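Side-chain contacts in homocysteine S-methyltransferase (Escherichia coli, PDB 5DMM), which transfers a methyl group from S-methylmethionine, or less efficiently from S-adenosylmethionine, to homocysteine to make methionine, using a zinc cofactor: residues A[8-11]-A[12-16]; A[206-209]-A[210-213]; A[279-282]-A[283-287]; A[296-299]-A[300-304]. One frame throughout, in Å; residues are numbered along the deposited sequence.

Contact 1: residues A[8-11]-A[12-16]; sequences RALL and DKQDI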
ATOM      1  N   ARG A   8      16.082   0.552  -5.322  1.00 28.60           N
ATOM      2  CA  ARG A   8      17.523   0.407  -5.098  1.00 32.74           C
ATOM      3  C   ARG A   8      18.238   1.750  -4.982  1.00 33.61           C
ATOM      4  O   ARG A   8      19.077   1.924  -4.107  1.00 35.01           O
ATOM      5  CB  ARG A   8      18.170  -0.445  -6.199  1.00 39.75           C
ATOM      6  CG  ARG A   8      18.088   0.124  -7.605  1.00 50.43           C
ATOM      7  CD  ARG A   8      19.402  -0.068  -8.358  1.00 63.11           C
ATOM      8  NE  ARG A   8      19.772  -1.474  -8.480  1.00 65.61           N
ATOM      9  CZ  ARG A   8      20.984  -1.901  -8.813  1.00 77.60           C
ATOM     10  NH1 ARG A   8      21.230  -3.201  -8.903  1.00 81.23           N
ATOM     11  NH2 ARG A   8      21.956  -1.031  -9.051  1.00 80.60           N
ATOM     12  N   ALA A   9      17.885   2.704  -5.839  1.00 34.47           N
ATOM     13  CA  ALA A   9      18.502   4.025  -5.808  1.00 37.80           C
ATOM     14  C   ALA A   9      18.338   4.680  -4.440  1.00 36.12           C
ATOM     15  O   ALA A   9      19.297   5.217  -3.879  1.00 36.03           O
ATOM     16  CB  ALA A   9      17.911   4.913  -6.889  1.00 43.58           C
ATOM     17  N   LEU A  10      17.122   4.628  -3.904  1.00 29.42           N
ATOM     18  CA  LEU A  10      16.853   5.206  -2.596  1.00 35.34           C
ATOM     19  C   LEU A  10      17.523   4.402  -1.481  1.00 29.76           C
ATOM     20  O   LEU A  10      18.085   4.978  -0.549  1.00 30.19           O
ATOM     21  CB  LEU A  10      15.344   5.299  -2.344  1.00 27.85           C
ATOM     22  CG  LEU A  10      14.608   6.461  -3.022  1.00 27.72           C
ATOM     23  CD1 LEU A  10      13.112   6.325  -2.808  1.00 29.43           C
ATOM     24  CD2 LEU A  10      15.086   7.798  -2.489  1.00 28.62           C
ATOM     25  N   LEU A  11      17.466   3.079  -1.573  1.00 26.36           N
ATOM     26  CA  LEU A  11      17.985   2.243  -0.485  1.00 30.40           C
ATOM     27  C   LEU A  11      19.509   2.131  -0.527  1.00 30.62           C
ATOM     28  O   LEU A  11      20.122   1.687   0.441  1.00 31.53           O
ATOM     29  CB  LEU A  11      17.344   0.854  -0.512  1.00 27.77           C
ATOM     30  CG  LEU A  11      15.849   0.781  -0.152  1.00 23.96           C
ATOM     31  CD1 LEU A  11      15.404  -0.667   0.014  1.00 25.86           C
ATOM     32  CD2 LEU A  11      15.494   1.595   1.087  1.00 23.61           C
ATOM     33  N   ASP A  12      20.120   2.538  -1.637  1.00 30.08           N
ATOM     34  CA  ASP A  12      21.576   2.624  -1.702  1.00 33.90           C
ATOM     35  C   ASP A  12      22.087   3.867  -0.974  1.00 39.37           C
ATOM     36  O   ASP A  12      23.275   3.966  -0.678  1.00 40.61           O
ATOM     37  CB  ASP A  12      22.072   2.650  -3.154  1.00 38.78           C
ATOM     38  CG  ASP A  12      21.974   1.296  -3.841  1.00 43.40           C
ATOM     39  OD1 ASP A  12      21.619   0.300  -3.174  1.00 44.34           O
ATOM     40  OD2 ASP A  12      22.260   1.223  -5.058  1.00 47.36           O
ATOM     41  N   LYS A  13      21.197   4.811  -0.682  1.00 31.09           N
ATOM     42  CA  LYS A  13      21.612   6.125  -0.194  1.00 34.75           C
ATOM     43  C   LYS A  13      21.197   6.429   1.247  1.00 36.29           C
ATOM     44  O   LYS A  13      21.729   7.345   1.877  1.00 36.17           O
ATOM     45  CB  LYS A  13      21.053   7.206  -1.117  1.00 42.71           C
ATOM     46  CG  LYS A  13      22.076   8.226  -1.567  1.00 53.02           C
ATOM     47  CD  LYS A  13      21.585   8.972  -2.791  1.00 53.70           C
ATOM     48  CE  LYS A  13      20.268   9.670  -2.511  1.00 54.82           C
ATOM     49  NZ  LYS A  13      19.799  10.439  -3.700  1.00 61.79           N
ATOM     50  N   GLN A  14      20.243   5.669   1.766  1.00 33.09           N
ATOM     51  CA  GLN A  14      19.727   5.914   3.106  1.00 27.41           C
ATOM     52  C   GLN A  14      19.136   4.627   3.650  1.00 23.30           C
ATOM     53  O   GLN A  14      18.694   3.788   2.879  1.00 23.24           O
ATOM     54  CB  GLN A  14      18.676   7.021   3.069  1.00 31.82           C
ATOM     55  CG  GLN A  14      17.583   6.725   2.065  1.00 30.52           C
ATOM     56  CD  GLN A  14      16.939   7.970   1.483  1.00 33.98           C
ATOM     57  OE1 GLN A  14      15.965   8.486   2.025  1.00 35.62           O
ATOM     58  NE2 GLN A  14      17.477   8.450   0.366  1.00 37.56           N
ATOM     59  N   ASP A  15      19.126   4.471   4.971  1.00 23.94           N
ATOM     60  CA  ASP A  15      18.576   3.268   5.583  1.00 22.33           C
ATOM     61  C   ASP A  15      17.053   3.189   5.457  1.00 22.84           C
ATOM     62  O   ASP A  15      16.506   2.129   5.172  1.00 20.96           O
ATOM     63  CB  ASP A  15      18.941   3.197   7.062  1.00 20.67           C
ATOM     64  CG  ASP A  15      20.449   3.182   7.309  1.00 24.27           C
ATOM     65  OD1 ASP A  15      21.232   2.784   6.412  1.00 29.10           O
ATOM     66  OD2 ASP A  15      20.842   3.570   8.428  1.00 33.80           O
ATOM     67  N   ILE A  16      16.384   4.312   5.701  1.00 22.74           N
ATOM     68  CA  ILE A  16      14.923   4.359   5.779  1.00 21.68           C
ATOM     69  C   ILE A  16      14.311   5.114   4.602  1.00 23.59           C
ATOM     70  O   ILE A  16      14.794   6.186   4.242  1.00 25.64           O
ATOM     71  CB  ILE A  16      14.444   5.044   7.099  1.00 25.25           C
ATOM     72  CG1 ILE A  16      14.946   4.278   8.326  1.00 29.64           C
ATOM     73  CG2 ILE A  16      12.916   5.172   7.133  1.00 29.61           C
ATOM     74  CD1 ILE A  16      14.663   2.804   8.275  1.00 25.71           C
TER

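Contact 2: residues A[206-209]-A[210-213]; sequences GTPL and RDVV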
ATOM      1  N   GLY A 206      -4.357 -17.929   8.992  1.00 25.35           N
ATOM      2  CA  GLY A 206      -3.743 -19.024   9.729  1.00 23.27           C
ATOM      3  C   GLY A 206      -2.388 -19.506   9.220  1.00 22.37           C
ATOM      4  O   GLY A 206      -1.681 -20.231   9.921  1.00 24.07           O
ATOM      5  N   THR A 207      -2.017 -19.106   8.007  1.00 23.77           N
ATOM      6  CA  THR A 207      -0.773 -19.564   7.388  1.00 21.05           C
ATOM      7  C   THR A 207       0.463 -19.094   8.158  1.00 23.31           C
ATOM      8  O   THR A 207       0.603 -17.916   8.449  1.00 21.73           O
ATOM      9  CB  THR A 207      -0.663 -19.064   5.923  1.00 24.18           C
ATOM     10  OG1 THR A 207      -1.858 -19.392   5.209  1.00 23.88           O
ATOM     11  CG2 THR A 207       0.536 -19.700   5.220  1.00 23.14           C
ATOM     12  N   PRO A 208       1.372 -20.020   8.481  1.00 22.66           N
ATOM     13  CA  PRO A 208       2.651 -19.609   9.069  1.00 24.34           C
ATOM     14  C   PRO A 208       3.396 -18.634   8.151  1.00 18.82           C
ATOM     15  O   PRO A 208       3.463 -18.865   6.948  1.00 20.46           O
ATOM     16  CB  PRO A 208       3.417 -20.936   9.206  1.00 23.27           C
ATOM     17  CG  PRO A 208       2.335 -21.979   9.283  1.00 24.52           C
ATOM     18  CD  PRO A 208       1.273 -21.486   8.342  1.00 21.86           C
ATOM     19  N   LEU A 209       3.949 -17.562   8.708  1.00 22.05           N
ATOM     20  CA  LEU A 209       4.650 -16.588   7.881  1.00 21.00           C
ATOM     21  C   LEU A 209       5.859 -17.183   7.160  1.00 20.20           C
ATOM     22  O   LEU A 209       6.219 -16.709   6.086  1.00 18.28           O
ATOM     23  CB  LEU A 209       5.071 -15.382   8.720  1.00 22.15           C
ATOM     24  CG  LEU A 209       3.932 -14.414   9.047  1.00 21.67           C
ATOM     25  CD1 LEU A 209       4.390 -13.373  10.070  1.00 22.84           C
ATOM     26  CD2 LEU A 209       3.447 -13.744   7.765  1.00 21.38           C
ATOM     27  N   ARG A 210       6.485 -18.220   7.730  1.00 19.55           N
ATOM     28  CA  ARG A 210       7.597 -18.868   7.047  1.00 23.28           C
ATOM     29  C   ARG A 210       7.151 -19.386   5.673  1.00 20.81           C
ATOM     30  O   ARG A 210       7.914 -19.339   4.709  1.00 21.68           O
ATOM     31  CB  ARG A 210       8.187 -20.011   7.909  1.00 24.50           C
ATOM     32  CG  ARG A 210       7.317 -21.258   8.014  1.00 26.51           C
ATOM     33  CD  ARG A 210       7.962 -22.344   8.898  1.00 26.44           C
ATOM     34  NE  ARG A 210       7.434 -22.254  10.256  1.00 39.98           N
ATOM     35  CZ  ARG A 210       6.422 -22.984  10.713  1.00 33.67           C
ATOM     36  NH1 ARG A 210       5.993 -22.820  11.957  1.00 41.70           N
ATOM     37  NH2 ARG A 210       5.852 -23.884   9.926  1.00 29.18           N
ATOM     38  N   ASP A 211       5.905 -19.847   5.575  1.00 20.19           N
ATOM     39  CA  ASP A 211       5.379 -20.357   4.312  1.00 23.77           C
ATOM     40  C   ASP A 211       5.112 -19.231   3.310  1.00 21.75           C
ATOM     41  O   ASP A 211       5.285 -19.416   2.099  1.00 22.27           O
ATOM     42  CB  ASP A 211       4.092 -21.159   4.542  1.00 24.16           C
ATOM     43  CG  ASP A 211       4.328 -22.415   5.363  1.00 28.02           C
ATOM     44  OD1 ASP A 211       5.466 -22.916   5.345  1.00 25.08           O
ATOM     45  OD2 ASP A 211       3.383 -22.902   6.016  1.00 33.51           O
ATOM     46  N   VAL A 212       4.691 -18.075   3.815  1.00 22.31           N
ATOM     47  CA  VAL A 212       4.419 -16.928   2.949  1.00 20.00           C
ATOM     48  C   VAL A 212       5.728 -16.408   2.380  1.00 19.76           C
ATOM     49  O   VAL A 212       5.845 -16.172   1.181  1.00 19.53           O
ATOM     50  CB  VAL A 212       3.688 -15.804   3.701  1.00 21.85           C
ATOM     51  CG1 VAL A 212       3.369 -14.645   2.747  1.00 21.84           C
ATOM     52  CG2 VAL A 212       2.401 -16.338   4.336  1.00 20.39           C
ATOM     53  N   VAL A 213       6.724 -16.253   3.250  1.00 19.44           N
ATOM     54  CA  VAL A 213       8.034 -15.765   2.846  1.00 18.06           C
ATOM     55  C   VAL A 213       8.682 -16.727   1.858  1.00 23.27           C
ATOM     56  O   VAL A 213       9.248 -16.310   0.850  1.00 20.71           O
ATOM     57  CB  VAL A 213       8.969 -15.572   4.072  1.00 17.72           C
ATOM     58  CG1 VAL A 213      10.389 -15.271   3.623  1.00 23.31           C
ATOM     59  CG2 VAL A 213       8.445 -14.476   4.984  1.00 24.42           C
TER

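Contact 3: residues A[279-282]-A[283-287]; sequences DYLP and QWQAA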
ATOM      1  N   ASP A 279       7.891   6.898  17.685  1.00 19.32           N
ATOM      2  CA  ASP A 279       8.759   6.418  18.772  1.00 17.67           C
ATOM      3  C   ASP A 279       9.311   5.021  18.510  1.00 22.12           C
ATOM      4  O   ASP A 279      10.310   4.618  19.115  1.00 18.98           O
ATOM      5  CB  ASP A 279       8.012   6.416  20.107  1.00 23.28           C
ATOM      6  CG  ASP A 279       7.749   7.814  20.632  1.00 25.78           C
ATOM      7  OD1 ASP A 279       8.438   8.757  20.190  1.00 27.97           O
ATOM      8  OD2 ASP A 279       6.853   7.967  21.484  1.00 29.43           O
ATOM      9  N   TYR A 280       8.654   4.284  17.617  1.00 18.94           N
ATOM     10  CA  TYR A 280       9.036   2.910  17.300  1.00 22.04           C
ATOM     11  C   TYR A 280      10.132   2.782  16.251  1.00 19.60           C
ATOM     12  O   TYR A 280      10.633   1.683  16.007  1.00 17.78           O
ATOM     13  CB  TYR A 280       7.813   2.135  16.813  1.00 20.94           C
ATOM     14  CG  TYR A 280       6.845   1.762  17.901  1.00 22.72           C
ATOM     15  CD1 TYR A 280       6.852   0.486  18.446  1.00 25.84           C
ATOM     16  CD2 TYR A 280       5.917   2.685  18.387  1.00 22.25           C
ATOM     17  CE1 TYR A 280       5.970   0.136  19.438  1.00 31.91           C
ATOM     18  CE2 TYR A 280       5.034   2.345  19.380  1.00 27.00           C
ATOM     19  CZ  TYR A 280       5.064   1.067  19.903  1.00 31.27           C
ATOM     20  OH  TYR A 280       4.187   0.714  20.901  1.00 37.47           O
ATOM     21  N   LEU A 281      10.496   3.889  15.616  1.00 19.06           N
ATOM     22  CA  LEU A 281      11.417   3.843  14.491  1.00 18.82           C
ATOM     23  C   LEU A 281      12.737   3.095  14.801  1.00 23.79           C
ATOM     24  O   LEU A 281      13.176   2.269  13.993  1.00 20.53           O
ATOM     25  CB  LEU A 281      11.688   5.265  13.994  1.00 23.03           C
ATOM     26  CG  LEU A 281      12.713   5.511  12.885  1.00 30.17           C
ATOM     27  CD1 LEU A 281      12.585   4.508  11.766  1.00 32.82           C
ATOM     28  CD2 LEU A 281      12.537   6.918  12.337  1.00 39.10           C
ATOM     29  N   PRO A 282      13.365   3.351  15.964  1.00 20.59           N
ATOM     30  CA  PRO A 282      14.587   2.567  16.215  1.00 18.72           C
ATOM     31  C   PRO A 282      14.364   1.051  16.353  1.00 18.37           C
ATOM     32  O   PRO A 282      15.173   0.301  15.801  1.00 18.97           O
ATOM     33  CB  PRO A 282      15.121   3.160  17.529  1.00 23.37           C
ATOM     34  CG  PRO A 282      14.557   4.524  17.577  1.00 19.70           C
ATOM     35  CD  PRO A 282      13.196   4.433  16.951  1.00 20.13           C
ATOM     36  N   GLN A 283      13.326   0.605  17.063  1.00 17.49           N
ATOM     37  CA  GLN A 283      13.033  -0.824  17.173  1.00 16.63           C
ATOM     38  C   GLN A 283      12.779  -1.423  15.795  1.00 15.39           C
ATOM     39  O   GLN A 283      13.250  -2.512  15.480  1.00 17.63           O
ATOM     40  CB  GLN A 283      11.786  -1.109  18.004  1.00 25.22           C
ATOM     41  CG  GLN A 283      11.838  -0.887  19.480  1.00 38.26           C
ATOM     42  CD  GLN A 283      10.426  -0.781  20.028  1.00 33.22           C
ATOM     43  OE1 GLN A 283       9.570  -1.628  19.743  1.00 30.19           O
ATOM     44  NE2 GLN A 283      10.159   0.290  20.772  1.00 34.74           N
ATOM     45  N   TRP A 284      11.983  -0.715  15.002  1.00 16.27           N
ATOM     46  CA  TRP A 284      11.609  -1.208  13.675  1.00 16.61           C
ATOM     47  C   TRP A 284      12.809  -1.316  12.757  1.00 16.23           C
ATOM     48  O   TRP A 284      12.976  -2.327  12.069  1.00 15.39           O
ATOM     49  CB  TRP A 284      10.559  -0.291  13.040  1.00 15.06           C
ATOM     50  CG  TRP A 284       9.240  -0.368  13.696  1.00 15.19           C
ATOM     51  CD1 TRP A 284       8.815  -1.312  14.590  1.00 17.95           C
ATOM     52  CD2 TRP A 284       8.145   0.530  13.509  1.00 15.18           C
ATOM     53  NE1 TRP A 284       7.523  -1.049  14.973  1.00 18.71           N
ATOM     54  CE2 TRP A 284       7.087   0.075  14.321  1.00 16.39           C
ATOM     55  CE3 TRP A 284       7.962   1.682  12.736  1.00 14.60           C
ATOM     56  CZ2 TRP A 284       5.859   0.742  14.397  1.00 16.12           C
ATOM     57  CZ3 TRP A 284       6.743   2.349  12.813  1.00 15.42           C
ATOM     58  CH2 TRP A 284       5.708   1.873  13.634  1.00 16.56           C
ATOM     59  N   GLN A 285      13.641  -0.276  12.741  1.00 14.27           N
ATOM     60  CA  GLN A 285      14.795  -0.258  11.857  1.00 17.43           C
ATOM     61  C   GLN A 285      15.767  -1.372  12.234  1.00 17.69           C
ATOM     62  O   GLN A 285      16.373  -2.002  11.367  1.00 16.15           O
ATOM     63  CB  GLN A 285      15.499   1.095  11.910  1.00 18.33           C
ATOM     64  CG  GLN A 285      16.750   1.180  11.044  1.00 21.89           C
ATOM     65  CD  GLN A 285      17.307   2.592  10.944  1.00 31.14           C
ATOM     66  OE1 GLN A 285      16.644   3.561  11.318  1.00 34.58           O
ATOM     67  NE2 GLN A 285      18.528   2.716  10.425  1.00 29.87           N
ATOM     68  N   ALA A 286      15.896  -1.618  13.533  1.00 16.64           N
ATOM     69  CA  ALA A 286      16.776  -2.667  14.018  1.00 16.06           C
ATOM     70  C   ALA A 286      16.234  -4.043  13.640  1.00 16.53           C
ATOM     71  O   ALA A 286      16.973  -5.028  13.656  1.00 19.03           O
ATOM     72  CB  ALA A 286      16.953  -2.565  15.531  1.00 18.43           C
ATOM     73  N   ALA A 287      14.943  -4.112  13.325  1.00 18.83           N
ATOM     74  CA  ALA A 287      14.325  -5.369  12.918  1.00 17.25           C
ATOM     75  C   ALA A 287      14.217  -5.491  11.404  1.00 17.17           C
ATOM     76  O   ALA A 287      13.471  -6.325  10.915  1.00 18.69           O
ATOM     77  CB  ALA A 287      12.947  -5.523  13.550  1.00 18.13           C
TER

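Contact 4: residues A[296-299]-A[300-304]; sequences CRTT and PADIA. With BME (beta-mercaptoethanol), chain E.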
ATOM      1  N   CYS A 296      -4.266   3.358   9.110  1.00 19.58           N
ATOM      2  CA  CYS A 296      -5.533   3.968   9.532  1.00 24.68           C
ATOM      3  C   CYS A 296      -5.366   5.015  10.620  1.00 24.46           C
ATOM      4  O   CYS A 296      -4.663   4.799  11.610  1.00 23.63           O
ATOM      5  CB  CYS A 296      -6.516   2.893  10.010  1.00 30.21           C
ATOM      6  SG  CYS A 296      -7.301   1.933   8.685  1.00 46.35           S
ATOM      7  N   ARG A 297      -6.006   6.160  10.390  1.00 26.26           N
ATOM      8  CA  ARG A 297      -6.066   7.285  11.330  1.00 27.70           C
ATOM      9  C   ARG A 297      -4.739   8.027  11.483  1.00 23.11           C
ATOM     10  O   ARG A 297      -4.624   8.943  12.297  1.00 25.41           O
ATOM     11  CB  ARG A 297      -6.576   6.818  12.697  1.00 29.09           C
ATOM     12  CG  ARG A 297      -7.979   6.229  12.631  1.00 36.22           C
ATOM     13  CD  ARG A 297      -8.503   5.838  13.996  1.00 42.18           C
ATOM     14  NE  ARG A 297      -7.547   5.023  14.737  1.00 47.73           N
ATOM     15  CZ  ARG A 297      -7.381   3.714  14.575  1.00 44.46           C
ATOM     16  NH1 ARG A 297      -6.478   3.070  15.303  1.00 44.48           N
ATOM     17  NH2 ARG A 297      -8.109   3.048  13.686  1.00 40.14           N
ATOM     18  N   THR A 298      -3.740   7.655  10.688  1.00 18.12           N
ATOM     19  CA  THR A 298      -2.515   8.442  10.646  1.00 16.51           C
ATOM     20  C   THR A 298      -2.715   9.626   9.715  1.00 18.01           C
ATOM     21  O   THR A 298      -3.639   9.660   8.897  1.00 19.58           O
ATOM     22  CB  THR A 298      -1.302   7.616  10.198  1.00 16.77           C
ATOM     23  OG1 THR A 298      -1.474   7.207   8.836  1.00 19.75           O
ATOM     24  CG2 THR A 298      -1.160   6.402  11.092  1.00 16.39           C
ATOM     25  N   THR A 299      -1.859  10.623   9.876  1.00 16.50           N
ATOM     26  CA  THR A 299      -1.973  11.869   9.143  1.00 14.64           C
ATOM     27  C   THR A 299      -0.545  12.313   8.813  1.00 14.78           C
ATOM     28  O   THR A 299       0.422  11.663   9.240  1.00 13.81           O
ATOM     29  CB  THR A 299      -2.699  12.956   9.982  1.00 18.45           C
ATOM     30  OG1 THR A 299      -1.795  13.447  10.968  1.00 17.68           O
ATOM     31  CG2 THR A 299      -3.934  12.406  10.678  1.00 16.33           C
ATOM     32  N   PRO A 300      -0.388  13.419   8.068  1.00 14.77           N
ATOM     33  CA  PRO A 300       0.978  13.894   7.818  1.00 15.65           C
ATOM     34  C   PRO A 300       1.768  14.243   9.088  1.00 19.37           C
ATOM     35  O   PRO A 300       2.998  14.381   9.011  1.00 18.00           O
ATOM     36  CB  PRO A 300       0.751  15.141   6.968  1.00 17.80           C
ATOM     37  CG  PRO A 300      -0.509  14.814   6.192  1.00 16.84           C
ATOM     38  CD  PRO A 300      -1.372  14.081   7.188  1.00 16.83           C
ATOM     39  N   ALA A 301       1.091  14.383  10.227  1.00 17.21           N
ATOM     40  CA  ALA A 301       1.790  14.646  11.493  1.00 18.33           C
ATOM     41  C   ALA A 301       2.672  13.458  11.873  1.00 19.39           C
ATOM     42  O   ALA A 301       3.780  13.639  12.373  1.00 18.94           O
ATOM     43  CB  ALA A 301       0.808  14.951  12.607  1.00 21.09           C
ATOM     44  N   ASP A 302       2.176  12.246  11.631  1.00 19.18           N
ATOM     45  CA  ASP A 302       2.953  11.036  11.911  1.00 18.47           C
ATOM     46  C   ASP A 302       4.178  10.930  11.015  1.00 18.86           C
ATOM     47  O   ASP A 302       5.257  10.537  11.476  1.00 16.04           O
ATOM     48  CB  ASP A 302       2.093   9.782  11.743  1.00 17.98           C
ATOM     49  CG  ASP A 302       0.907   9.754  12.684  1.00 23.86           C
ATOM     50  OD1 ASP A 302       1.095   9.398  13.870  1.00 29.48           O
ATOM     51  OD2 ASP A 302      -0.220  10.072  12.238  1.00 21.84           O
ATOM     52  N   ILE A 303       4.007  11.261   9.735  1.00 15.31           N
ATOM     53  CA  ILE A 303       5.108  11.229   8.773  1.00 15.24           C
ATOM     54  C   ILE A 303       6.156  12.284   9.137  1.00 18.14           C
ATOM     55  O   ILE A 303       7.362  12.033   9.078  1.00 16.81           O
ATOM     56  CB  ILE A 303       4.587  11.450   7.328  1.00 15.36           C
ATOM     57  CG1 ILE A 303       3.585  10.351   6.980  1.00 15.95           C
ATOM     58  CG2 ILE A 303       5.732  11.438   6.335  1.00 16.73           C
ATOM     59  CD1 ILE A 303       4.147   8.949   7.235  1.00 16.53           C
ATOM     60  N   ALA A 304       5.689  13.464   9.526  1.00 15.32           N
ATOM     61  CA  ALA A 304       6.584  14.533   9.972  1.00 19.99           C
ATOM     62  C   ALA A 304       7.390  14.094  11.195  1.00 18.10           C
ATOM     63  O   ALA A 304       8.601  14.331  11.284  1.00 19.04           O
ATOM     64  CB  ALA A 304       5.779  15.793  10.280  1.00 18.28           C
TER
HETATM   65  C1  BME E 504      -8.528   5.625   7.298  1.00 38.00           C
HETATM   66  C2  BME E 504      -8.621   4.230   7.902  1.00 30.56           C
HETATM   67  O1  BME E 504      -8.157   6.569   8.279  1.00 21.32           O
HETATM   68  S2  BME E 504      -7.609   3.025   6.997  1.00 62.55           S
HETATM   69  O   HOH W   1      -2.129  10.373  14.088  1.00 36.15           O

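Contact 1: residues A[8-11]-A[12-16]
The carboxylate of Asp12 lies with one face against the carbonyl oxygen of Arg8. Arg8 O sits almost straight above the carboxylate carbon, 3.0 Å from Asp12 CG. Arg8 O and the carboxylate oxygens are all acceptors, so this is close packing without a bond. With Asp12 CG beside the backbone N (chi1 -74°), the flat group folds back over the helix end. The Arg8 guanidinium stays apart. Its NH2 is 4.6 Å from Asp12 OD2, which lies well out of the guanidinium plane, so only a loose attraction of charges is likely. The amide of Gln14 is packed by Leu10. Leu10 CD2 lies above the amide plane but beyond its nitrogen end, 3.8 Å from Gln14 NE2. Leu10 O lies obliquely on that same side and is 3.2 Å from Gln14 CG. The two side chains run side by side in the same direction. Gln14 OE1 is held by Gln64 NE2, which fixes the far end of the amide.

Backbone bonds close the turn. Asp12 N reaches Arg8 O at 2.8 Å, a helical step of four residues. Lys13 N then bonds to Leu10 O at 3.1 Å, a step of three. Gln14 N adds a weak bond to the same oxygen, again four residues back. Leu10 O therefore takes two donors where the helix unwinds. The Arg290 side chain hydrogen-bonds to Leu11 O, Gln14 O and Asp15 O as the chain leaves the helix. The arrangement is a helix C-terminal turn, here leading from the short helix 8-11 into strand 17-18, the first strand of the TIM barrel.

Contact 2: residues A[206-209]-A[210-213]
Thr207 and Val212 meet at about a right angle on the buried side, with Thr207 CG2 3.9 Å from Val212 CG2. The same methyl also touches Asp211 CB. Thr207 OG1 turns to Asp205 OD1, so the methyl is left for the apolar packing. Leu209 adds a looser touch, CD2 being 4.4 Å from Val212 CG2. Phe173 of helix 173-183 packs on both Thr207 and Val212. Leu209 reaches Leu197 of strand 191-197 and His241 of helix 235-243.

The stretch is the N-terminal start of helix 209-217, one of the helices around the TIM barrel, and Pro208 is its N-cap residue. Pro208 O accepts from Asp211 N at 3.0 Å, and weakly from Val212 N. At the next carbonyl, Val213 N gives Leu209 O a nearly straight bond of 2.9 Å (174°).

The outer side faces solvent: Arg210 is exposed, and Pro208 and Asp211 are partly so. Arg210 folds back over the proline ring. Its CG stands between the backbone N and the carbonyl carbon (chi1 72°), and the chain bends again at chi3. Pro208 CB then lies over the centre of one guanidinium face, 3.9 Å from Arg210 CZ. Asp211 crosses the same ring obliquely. Its OD2 rests against the ring carbons, nearest to Pro208 CD at 3.4 Å.

Contact 3: residues A[279-282]-A[283-287]
Tyr280 lays its CB over one face of the Trp284 indole. The geometry is a CH-pi contact: Tyr280 CB is 3.5 Å from the centroid of the Trp284 six-membered ring and 20° off its normal. The closest side-chain pair is Tyr280 CB and Trp284 CE2, at 3.3 Å. The rings themselves are not a true stack. Their planes are 24° apart but slid past each other, with the Tyr280 ring and Trp284 six-membered ring centroids 5.4 Å apart. The indole CG sits beside the backbone N (chi1 -70°), which carries the ring back along the helix towards Tyr280.

Gln283 runs alongside Tyr280 and points the same way. Its OE1 is 3.7 Å from Tyr280 CD1, with the amide plane turned well away from that of the ring. That oxygen is bonded to Thr236 OG1. Trp284 NE1 is bonded to Thr235 OG1, so the buried indole N-H is satisfied. An alanine in place of Trp284 would probably open a gap beneath Tyr280 CB and leave Thr235 OG1 without its indole partner.

Helical bonds join the backbone, among them Trp284 N to Tyr280 O at 2.9 Å. Helix 281-286 links strand 250-253 to strand 289-292 on the outside of the barrel. Trp284 packs between strand 289-292, at Ala289 and Ile292, and helix 235-243, at Thr236 and Leu239.

Contact 4: residues A[296-299]-A[300-304]
Thr299 and Asp302 form a capping box at the start of helix 300-309. Thr299 N donates to Asp302 OD2 at 2.9 Å, using the oxygen's anti lone pair. In return, Thr299 OG1 accepts from Ala301 N at 3.1 Å. The hydroxyl can do so because OG1 stands between the backbone N and the carbonyl carbon (chi1 76°). Asp302 N adds a weak bond to Thr299 O. The N-H groups of Thr299 and Ala301, at the helix start, are thereby given side-chain acceptors, and the nearby helix dipole would probably favour a charged Asp302.

Asp302 OD2 has a second donor, a water at 2.7 Å that also reaches Arg297 O weakly. An alanine at Asp302 would probably leave Thr299 N without its side-chain acceptor and the water without its main anchor. Thr298 crosses Asp302 at about a right angle, its CB 3.4 Å from Asp302 OD2. Its hydroxyl is held from outside, by Cys295 O and Ala22 N, which probably helps to set the loop just before the cap. Pro300 packs on Tyr58 and Ala61 of helix 48-61.

The loop leads back to the active site. Cys295 and Cys229 bind zinc here, and the Thr298 side chain is about 8 Å from the metal. Cys296 is also a predicted zinc ligand. In this crystal its sulfur carries beta-mercaptoethanol, probably from the crystallisation liquor, through a disulfide of 2.0 Å between Cys296 SG and the reagent's S2. The reagent's O1 then accepts a bond from Arg297 N at 3.0 Å.

How the contacts relate
From the N terminus, contact 1 closes the turn after helix 8-11 and feeds the first barrel strand. Contact 2 starts helix 209-217, which lies between strands 191-197 and 222-228. Contact 3 runs from a 3-10 turn through helix 281-286, and contact 4 starts the last helix, 300-309, after strand 289-292. All four are local and follow in series, so none nests in or crosses another. Contacts 1 and 3 touch: Gln285 packs on Asp15 and Ile16, joining the N-terminal turn to the late helix. Contact 4 lies nearest the zinc. Contact 2 is remote from the rest, with its centre about 30 Å from that of contact 4.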